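Local coordinates for 3-deoxy-d-manno-octulosonic-acid transferase (Acinetobacter baumannii, PDB 4BFC), which probably transfers Kdo from CMP-Kdo onto lipid A precursors during lipopolysaccharide assembly, the present fragment being the C-terminal domain that binds CMP-Kdo, at residues Ile147-Pro161 with Ile169-Gln183. Residues are numbered along the deposited sequence; the frame is centred on the assembly and turned at random. Where two conformers were deposited one is given.
Sequences ILEPMVLNVPTVVGP and IVDEFIDENAVLIAQ
Phe173 meets Ile147, Leu148 and Met151 where two helices of the Rossmann-like C-terminal domain lie on the same side of its parallel sheet. The Met151 and Phe173 side chains run past each other in opposite directions, with Met151 CG over one ring face. Met151 SD makes a Met-aromatic contact, 4.3 Å from the ring centroid and 38° off the normal. In one of two Met151 conformers, the bend at chi2 (-71°) sets SD beside the ring and the extended last torsion takes CE on to Val179 CB (3.6 Å). The Leu148 side chain crosses that of Phe173 at about a right angle: CD2 comes obliquely to Phe173 CE2 (3.8 Å), while CD1 packs on Ile169 CD1. CG1 of Ile147 stands between its backbone N and carbonyl carbon (chi1 61°), and CD1 extends to Val170 CG2 (3.8 Å) and the CD2 side of Phe173. Val212 of helix 199-214 also packs against Phe173, and Glu89 of the second subunit against Ile169.

Beneath the helices, strand 157-159 runs parallel to strand 180-181, which ends the sheet within this chain; helix 167-175 makes the beta-alpha-beta crossover between them. Leu180 anchors the pairing with both backbone groups: its N donates to Thr157 O, and its O accepts from Val159 N. Ala182 N to Val159 O (2.8 Å) continues the ladder. Just before the strands pair, a water accepts from Thr157 N and donates to Ala178 O. Val158 CG1 packs on Ala182 CB on one face of the sheet; on the face beneath helix 167-175, Val159 CG2 presses tightly against Ile181 CD1 at 3.3 Å.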
loop_
_atom_site.group_PDB
_atom_site.type_symbol
_atom_site.label_atom_id
_atom_site.label_comp_id
_atom_site.label_asym_id
_atom_site.label_seq_id
_atom_site.Cartn_x
_atom_site.Cartn_y
_atom_site.Cartn_z
ATOM N N ILE A 147 4.399 14.016 8.305
ATOM C CA ILE A 147 4.419 14.765 9.578
ATOM C C ILE A 147 3.716 16.123 9.558
ATOM O O ILE A 147 3.640 16.755 10.568
ATOM C CB ILE A 147 5.900 14.871 10.048
ATOM C CG1 ILE A 147 6.738 15.648 8.999
ATOM C CG2 ILE A 147 6.466 13.492 10.320
ATOM C CD1 ILE A 147 7.922 16.361 9.694
ATOM N N LEU A 148 3.234 16.605 8.405
ATOM C CA LEU A 148 2.632 17.951 8.356
ATOM C C LEU A 148 1.348 18.049 9.149
ATOM O O LEU A 148 1.027 19.099 9.742
ATOM C CB LEU A 148 2.387 18.312 6.859
ATOM C CG LEU A 148 3.658 18.565 6.031
ATOM C CD1 LEU A 148 3.294 18.829 4.558
ATOM C CD2 LEU A 148 4.416 19.719 6.631
ATOM N N GLU A 149 0.601 16.929 9.201
ATOM C CA GLU A 149 -0.679 16.931 9.883
ATOM C C GLU A 149 -0.543 17.239 11.403
ATOM O O GLU A 149 -1.100 18.235 11.883
ATOM C CB GLU A 149 -1.418 15.621 9.584
ATOM C CG GLU A 149 -1.603 15.368 8.085
ATOM C CD GLU A 149 -2.293 14.054 7.735
ATOM O OE1 GLU A 149 -1.940 12.981 8.281
ATOM O OE2 GLU A 149 -3.219 14.092 6.892
ATOM N N PRO A 150 0.305 16.472 12.149
ATOM C CA PRO A 150 0.495 16.901 13.556
ATOM C C PRO A 150 1.120 18.269 13.752
ATOM O O PRO A 150 0.767 18.950 14.705
ATOM C CB PRO A 150 1.341 15.750 14.191
ATOM C CG PRO A 150 2.020 15.113 13.026
ATOM C CD PRO A 150 1.048 15.235 11.869
ATOM N N MET A 151 1.978 18.715 12.832
ATOM C CA MET A 151 2.662 20.005 12.917
ATOM C C MET A 151 1.634 21.132 12.874
ATOM O O MET A 151 1.691 22.111 13.604
ATOM C CB MET A 151 3.602 20.161 11.708
ATOM C CG MET A 151 4.881 19.322 11.694
ATOM S SD MET A 151 6.140 19.844 12.891
ATOM C CE MET A 151 7.350 18.567 12.735
ATOM N N VAL A 152 0.689 20.967 11.964
ATOM C CA VAL A 152 -0.340 21.987 11.730
ATOM C C VAL A 152 -1.247 22.065 12.959
ATOM O O VAL A 152 -1.723 23.128 13.310
ATOM C CB VAL A 152 -1.127 21.567 10.442
ATOM C CG1 VAL A 152 -2.524 22.175 10.332
ATOM C CG2 VAL A 152 -0.302 21.855 9.188
ATOM N N LEU A 153 -1.422 20.938 13.650
ATOM C CA LEU A 153 -2.252 20.912 14.870
ATOM C C LEU A 153 -1.493 21.179 16.154
ATOM O O LEU A 153 -2.022 20.995 17.281
ATOM C CB LEU A 153 -3.066 19.616 14.962
ATOM C CG LEU A 153 -4.105 19.300 13.889
ATOM C CD1 LEU A 153 -4.443 17.808 13.940
ATOM C CD2 LEU A 153 -5.382 20.133 14.052
ATOM N N ASN A 154 -0.261 21.675 16.011
ATOM C CA ASN A 154 0.537 22.122 17.122
ATOM C C ASN A 154 0.990 21.022 18.096
ATOM O O ASN A 154 1.277 21.282 19.263
ATOM C CB ASN A 154 -0.170 23.305 17.847
ATOM C CG ASN A 154 -0.430 24.472 16.897
ATOM O OD1 ASN A 154 0.509 25.044 16.365
ATOM N ND2 ASN A 154 -1.707 24.782 16.635
ATOM N N VAL A 155 1.131 19.801 17.571
ATOM C CA VAL A 155 1.565 18.664 18.353
ATOM C C VAL A 155 3.066 18.464 18.201
ATOM O O VAL A 155 3.530 18.269 17.088
ATOM C CB VAL A 155 0.903 17.347 17.920
ATOM C CG1 VAL A 155 1.343 16.227 18.853
ATOM C CG2 VAL A 155 -0.603 17.494 17.928
ATOM N N PRO A 156 3.824 18.489 19.312
ATOM C CA PRO A 156 5.235 18.074 19.218
ATOM C C PRO A 156 5.403 16.670 18.610
ATOM O O PRO A 156 4.700 15.735 19.001
ATOM C CB PRO A 156 5.727 18.116 20.650
ATOM C CG PRO A 156 4.740 18.952 21.386
ATOM C CD PRO A 156 3.435 18.828 20.694
ATOM N N THR A 157 6.279 16.543 17.599
ATOM C CA THR A 157 6.315 15.331 16.727
ATOM C C THR A 157 7.678 14.637 16.723
ATOM O O THR A 157 8.731 15.285 16.562
ATOM C CB THR A 157 5.887 15.681 15.285
ATOM O OG1 THR A 157 4.558 16.223 15.339
ATOM C CG2 THR A 157 5.889 14.406 14.310
ATOM N N VAL A 158 7.670 13.341 16.958
ATOM C CA VAL A 158 8.866 12.506 16.863
ATOM C C VAL A 158 8.760 11.575 15.672
ATOM O O VAL A 158 7.675 11.046 15.415
ATOM C CB VAL A 158 9.043 11.671 18.160
ATOM C CG1 VAL A 158 10.313 10.823 18.144
ATOM C CG2 VAL A 158 8.913 12.536 19.445
ATOM N N VAL A 159 9.842 11.408 14.917
ATOM C CA VAL A 159 9.955 10.349 13.918
ATOM C C VAL A 159 11.195 9.515 14.149
ATOM O O VAL A 159 12.144 9.983 14.797
ATOM C CB VAL A 159 9.895 10.885 12.437
ATOM C CG1 VAL A 159 8.561 11.577 12.186
ATOM C CG2 VAL A 159 11.080 11.797 12.133
ATOM N N GLY A 160 11.184 8.263 13.682
ATOM C CA GLY A 160 12.344 7.421 13.609
ATOM C C GLY A 160 13.267 7.880 12.486
ATOM O O GLY A 160 12.944 8.805 11.756
ATOM N N PRO A 161 14.399 7.157 12.312
ATOM C CA PRO A 161 15.446 7.629 11.383
ATOM C C PRO A 161 15.130 7.306 9.930
ATOM O O PRO A 161 15.683 7.964 9.011
ATOM C CB PRO A 161 16.696 6.859 11.841
ATOM C CG PRO A 161 16.278 5.904 12.876
ATOM C CD PRO A 161 14.798 6.000 13.110
ATOM N N ILE A 169 10.810 17.251 3.365
ATOM C CA ILE A 169 10.009 17.951 4.387
ATOM C C ILE A 169 10.569 17.708 5.775
ATOM O O ILE A 169 10.665 18.686 6.553
ATOM C CB ILE A 169 8.514 17.556 4.330
ATOM C CG1 ILE A 169 7.752 18.267 3.204
ATOM C CG2 ILE A 169 7.758 17.854 5.658
ATOM C CD1 ILE A 169 6.397 17.591 2.961
ATOM N N VAL A 170 10.923 16.472 6.110
ATOM C CA VAL A 170 11.469 16.200 7.474
ATOM C C VAL A 170 12.777 17.006 7.650
ATOM O O VAL A 170 12.917 17.716 8.640
ATOM C CB VAL A 170 11.684 14.712 7.738
ATOM C CG1 VAL A 170 12.374 14.442 9.079
ATOM C CG2 VAL A 170 10.327 14.047 7.826
ATOM N N ASP A 171 13.684 16.973 6.664
ATOM C CA ASP A 171 14.909 17.839 6.755
ATOM C C ASP A 171 14.621 19.331 6.901
ATOM O O ASP A 171 15.323 20.007 7.656
ATOM C CB ASP A 171 15.863 17.593 5.599
ATOM C CG ASP A 171 16.526 16.247 5.663
ATOM O OD1 ASP A 171 16.522 15.607 6.731
ATOM O OD2 ASP A 171 17.054 15.826 4.626
ATOM N N GLU A 172 13.602 19.861 6.252
ATOM C CA GLU A 172 13.258 21.282 6.455
ATOM C C GLU A 172 12.947 21.539 7.951
ATOM O O GLU A 172 13.301 22.582 8.524
ATOM C CB GLU A 172 12.021 21.656 5.664
ATOM C CG GLU A 172 12.233 21.901 4.179
ATOM C CD GLU A 172 10.936 21.954 3.381
ATOM O OE1 GLU A 172 9.822 21.930 3.967
ATOM O OE2 GLU A 172 11.021 21.997 2.145
ATOM N N PHE A 173 12.283 20.568 8.585
ATOM C CA PHE A 173 11.943 20.680 9.987
ATOM C C PHE A 173 13.132 20.387 10.944
ATOM O O PHE A 173 13.252 21.042 11.984
ATOM C CB PHE A 173 10.682 19.860 10.299
ATOM C CG PHE A 173 9.396 20.522 9.816
ATOM C CD1 PHE A 173 8.672 21.385 10.607
ATOM C CD2 PHE A 173 8.891 20.222 8.554
ATOM C CE1 PHE A 173 7.503 21.988 10.169
ATOM C CE2 PHE A 173 7.728 20.828 8.079
ATOM C CZ PHE A 173 7.013 21.704 8.898
ATOM N N ILE A 174 14.039 19.486 10.579
ATOM C CA ILE A 174 15.221 19.234 11.395
ATOM C C ILE A 174 16.103 20.489 11.363
ATOM O O ILE A 174 16.655 20.883 12.409
ATOM C CB ILE A 174 16.037 18.017 10.880
ATOM C CG1 ILE A 174 15.257 16.687 11.026
ATOM C CG2 ILE A 174 17.399 17.886 11.580
ATOM C CD1 ILE A 174 16.006 15.558 10.322
ATOM N N ASP A 175 16.202 21.136 10.195
ATOM C CA ASP A 175 17.064 22.332 10.046
ATOM C C ASP A 175 16.607 23.489 10.908
ATOM O O ASP A 175 17.430 24.321 11.272
ATOM C CB ASP A 175 17.117 22.846 8.612
ATOM C CG ASP A 175 17.788 21.888 7.667
ATOM O OD1 ASP A 175 18.543 20.996 8.109
ATOM O OD2 ASP A 175 17.548 22.045 6.452
ATOM N N GLU A 176 15.311 23.579 11.201
ATOM C CA GLU A 176 14.795 24.637 12.087
ATOM C C GLU A 176 14.493 24.188 13.544
ATOM O O GLU A 176 13.751 24.907 14.249
ATOM C CB GLU A 176 13.547 25.250 11.488
ATOM C CG GLU A 176 13.757 25.835 10.099
ATOM C CD GLU A 176 14.736 26.971 10.096
ATOM O OE1 GLU A 176 14.557 27.903 10.913
ATOM O OE2 GLU A 176 15.681 26.928 9.273
ATOM N N ASN A 177 15.025 23.025 13.944
ATOM C CA ASN A 177 14.795 22.393 15.274
ATOM C C ASN A 177 13.308 22.279 15.578
ATOM O O ASN A 177 12.816 22.674 16.624
ATOM C CB ASN A 177 15.571 23.178 16.375
ATOM C CG ASN A 177 17.071 23.119 16.145
ATOM O OD1 ASN A 177 17.659 22.034 16.078
ATOM N ND2 ASN A 177 17.687 24.267 15.965
ATOM N N ALA A 178 12.586 21.718 14.607
ATOM C CA ALA A 178 11.152 21.809 14.626
ATOM C C ALA A 178 10.487 20.418 14.722
ATOM O O ALA A 178 9.276 20.364 14.915
ATOM C CB ALA A 178 10.667 22.561 13.408
ATOM N N VAL A 179 11.311 19.368 14.709
ATOM C CA VAL A 179 10.890 17.955 14.751
ATOM C C VAL A 179 11.971 17.157 15.487
ATOM O O VAL A 179 13.190 17.467 15.399
ATOM C CB VAL A 179 10.680 17.374 13.337
ATOM C CG1 VAL A 179 12.001 17.177 12.589
ATOM C CG2 VAL A 179 9.914 16.030 13.429
ATOM N N LEU A 180 11.551 16.180 16.255
ATOM C CA LEU A 180 12.453 15.371 17.030
ATOM C C LEU A 180 12.721 14.029 16.384
ATOM O O LEU A 180 11.812 13.259 16.004
ATOM C CB LEU A 180 11.946 15.198 18.484
ATOM C CG LEU A 180 11.737 16.596 19.139
ATOM C CD1 LEU A 180 10.754 16.486 20.290
ATOM C CD2 LEU A 180 13.039 17.126 19.661
ATOM N N ILE A 181 13.996 13.717 16.218
ATOM C CA ILE A 181 14.362 12.433 15.669
ATOM C C ILE A 181 14.803 11.394 16.724
ATOM O O ILE A 181 15.766 11.592 17.523
ATOM C CB ILE A 181 15.465 12.608 14.569
ATOM C CG1 ILE A 181 15.053 13.722 13.613
ATOM C CG2 ILE A 181 15.751 11.280 13.912
ATOM C CD1 ILE A 181 13.924 13.337 12.646
ATOM N N ALA A 182 14.045 10.313 16.806
ATOM C CA ALA A 182 14.399 9.157 17.634
ATOM C C ALA A 182 15.204 8.074 16.951
ATOM O O ALA A 182 14.838 7.565 15.898
ATOM C CB ALA A 182 13.186 8.529 18.315
ATOM N N GLN A 183 16.244 7.577 17.590
ATOM C CA GLN A 183 16.959 6.429 17.004
ATOM C C GLN A 183 16.317 5.054 17.245
ATOM O O GLN A 183 16.520 4.122 16.436
ATOM C CB GLN A 183 18.490 6.434 17.451
ATOM C CG GLN A 183 19.240 7.693 16.984
ATOM C CD GLN A 183 19.212 7.869 15.479
ATOM O OE1 GLN A 183 18.914 8.948 14.974
ATOM N NE2 GLN A 183 19.507 6.803 14.756
HETATM O O HOH W 1 7.323 19.049 16.400
#